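Local coordinates for protein cell death activator CIDE-3 (Mus musculus, PDB 4IKG) that transfers triacylglycerol between lipid droplets and drives their fusion into a single large droplet in white adipocytes, with this CIDE-N domain mediating homodimerization, at residues Cys8-Ala13 and Phe70-Ala75. Sequence-based numbering, arbitrary orientation.
Sequences CRVSTA and FMVLLA. Unlike the reference sequence in segment 70-75: Ala75 (reference Lys).
Ser11 N donates to Phe70 O at 3.0 Å, a rung of the parallel ladder between the two strands. One step back along the ladder lie Phe70 N and Arg9 O, whose 2.5 Å separation is doubtfully short. Beyond Ser11 and Met71 the pairing stops: the strands diverge at 51°, and Ser11 O stands 3.7 Å from Val72 N, leaving both buried atoms without a polar partner in the model. The case is consistent with twist carrying the strands apart, while side-chain contacts continue beyond the last rung. On the Val10 face, Val10 CG1 meets Val72 CG1 at 4.1 Å, the two side chains crossing at about a right angle and both also touching Val33 of helix 26-36. Cys8 approaches the Phe70 ring obliquely, its CB 4.0 Å from CE2. On the Ser11 face, Met71 starts with CG anti to the backbone N (chi1 -177°) and then bends twice, carrying CE alongside the chain to 3.5 Å from Ala13 CA. Ser11 OG meanwhile donates to Thr12 O, just past the strand end, in the carbonyl plane and on a lone pair; Thr12 OG1 turns instead to Asp14 and Lys16. Neighbouring parallel strands, the first and last of the domain, central in a mixed sheet with a helix packed across it, are the signature of the ubiquitin-like beta-grasp fold of CIDE-N domains.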
loop_
_atom_site.group_PDB
_atom_site.type_symbol
_atom_site.label_atom_id
_atom_site.label_comp_id
_atom_site.label_asym_id
_atom_site.label_seq_id
_atom_site.Cartn_x
_atom_site.Cartn_y
_atom_site.Cartn_z
ATOM N N CYS A 8 -0.685 7.040 5.222
ATOM C CA CYS A 8 -0.774 6.312 3.961
ATOM C C CYS A 8 -2.226 6.096 3.551
ATOM O O CYS A 8 -3.043 5.644 4.351
ATOM C CB CYS A 8 -0.062 4.962 4.072
ATOM S SG CYS A 8 1.684 5.051 4.540
ATOM N N ARG A 9 -2.549 6.423 2.305
ATOM C CA ARG A 9 -3.890 6.174 1.786
ATOM C C ARG A 9 -3.873 4.910 0.933
ATOM O O ARG A 9 -3.388 4.922 -0.201
ATOM C CB ARG A 9 -4.391 7.370 0.975
ATOM C CG ARG A 9 -4.315 8.691 1.729
ATOM C CD ARG A 9 -4.896 9.840 0.917
ATOM N NE ARG A 9 -4.679 11.129 1.568
ATOM C CZ ARG A 9 -5.148 12.287 1.115
ATOM N NH1 ARG A 9 -5.870 12.324 0.003
ATOM N NH2 ARG A 9 -4.896 13.411 1.775
ATOM N N VAL A 10 -4.396 3.819 1.484
ATOM C CA VAL A 10 -4.323 2.520 0.820
ATOM C C VAL A 10 -5.668 2.090 0.236
ATOM O O VAL A 10 -6.680 2.057 0.938
ATOM C CB VAL A 10 -3.802 1.433 1.782
ATOM C CG1 VAL A 10 -3.650 0.106 1.059
ATOM C CG2 VAL A 10 -2.477 1.865 2.391
ATOM N N SER A 11 -5.669 1.764 -1.055
ATOM C CA SER A 11 -6.883 1.331 -1.738
ATOM C C SER A 11 -6.803 -0.144 -2.113
ATOM O O SER A 11 -5.725 -0.739 -2.103
ATOM C CB SER A 11 -7.122 2.176 -2.991
ATOM O OG SER A 11 -8.236 1.700 -3.729
ATOM N N THR A 12 -7.948 -0.728 -2.446
ATOM C CA THR A 12 -7.998 -2.111 -2.904
ATOM C C THR A 12 -7.994 -2.160 -4.428
ATOM O O THR A 12 -8.273 -1.158 -5.086
ATOM C CB THR A 12 -9.238 -2.845 -2.361
ATOM O OG1 THR A 12 -10.417 -2.098 -2.683
ATOM C CG2 THR A 12 -9.141 -3.001 -0.851
ATOM N N ALA A 13 -7.681 -3.328 -4.982
ATOM C CA ALA A 13 -7.547 -3.488 -6.428
ATOM C C ALA A 13 -8.812 -3.126 -7.206
ATOM O O ALA A 13 -8.737 -2.686 -8.354
ATOM C CB ALA A 13 -7.100 -4.903 -6.766
ATOM N N PHE A 70 -2.070 4.646 -2.322
ATOM C CA PHE A 70 -1.402 3.380 -2.597
ATOM C C PHE A 70 -2.373 2.306 -3.064
ATOM O O PHE A 70 -3.584 2.524 -3.133
ATOM C CB PHE A 70 -0.645 2.886 -1.365
ATOM C CG PHE A 70 0.494 3.772 -0.960
ATOM C CD1 PHE A 70 1.735 3.646 -1.561
ATOM C CD2 PHE A 70 0.325 4.731 0.023
ATOM C CE1 PHE A 70 2.786 4.462 -1.188
ATOM C CE2 PHE A 70 1.375 5.550 0.399
ATOM C CZ PHE A 70 2.604 5.415 -0.208
ATOM N N MET A 71 -1.819 1.144 -3.387
ATOM C CA MET A 71 -2.596 0.001 -3.832
ATOM C C MET A 71 -1.807 -1.269 -3.546
ATOM O O MET A 71 -0.711 -1.466 -4.080
ATOM C CB MET A 71 -2.914 0.114 -5.322
ATOM C CG MET A 71 -3.791 -1.005 -5.851
ATOM S SD MET A 71 -4.891 -0.439 -7.162
ATOM C CE MET A 71 -4.939 -1.897 -8.202
ATOM N N VAL A 72 -2.314 -2.129 -2.681
ATOM C CA VAL A 72 -1.554 -3.310 -2.329
ATOM C C VAL A 72 -1.787 -4.370 -3.336
ATOM O O VAL A 72 -2.901 -4.572 -3.790
ATOM C CB VAL A 72 -1.954 -3.939 -1.007
ATOM C CG1 VAL A 72 -1.381 -3.186 0.150
ATOM C CG2 VAL A 72 -3.455 -4.079 -0.912
ATOM N N LEU A 73 -0.727 -5.068 -3.662
ATOM C CA LEU A 73 -0.875 -6.242 -4.482
ATOM C C LEU A 73 -0.607 -7.477 -3.661
ATOM O O LEU A 73 0.422 -7.647 -3.027
ATOM C CB LEU A 73 0.064 -6.201 -5.665
ATOM C CG LEU A 73 -0.512 -5.695 -6.958
ATOM C CD1 LEU A 73 -1.869 -5.034 -6.867
ATOM C CD2 LEU A 73 0.509 -4.745 -7.500
ATOM N N LEU A 74 -1.572 -8.347 -3.704
ATOM C CA LEU A 74 -1.543 -9.527 -2.892
ATOM C C LEU A 74 -0.978 -10.666 -3.687
ATOM O O LEU A 74 -1.669 -11.238 -4.509
ATOM C CB LEU A 74 -2.972 -9.874 -2.442
ATOM C CG LEU A 74 -4.192 -9.725 -3.377
ATOM C CD1 LEU A 74 -5.438 -9.190 -2.693
ATOM C CD2 LEU A 74 -3.993 -9.045 -4.723
ATOM N N ALA A 75 0.288 -10.981 -3.440
ATOM C CA ALA A 75 0.770 -12.332 -3.312
ATOM C C ALA A 75 0.269 -13.253 -4.433
ATOM O O ALA A 75 -0.529 -14.151 -4.210
ATOM C CB ALA A 75 0.461 -12.875 -1.930
#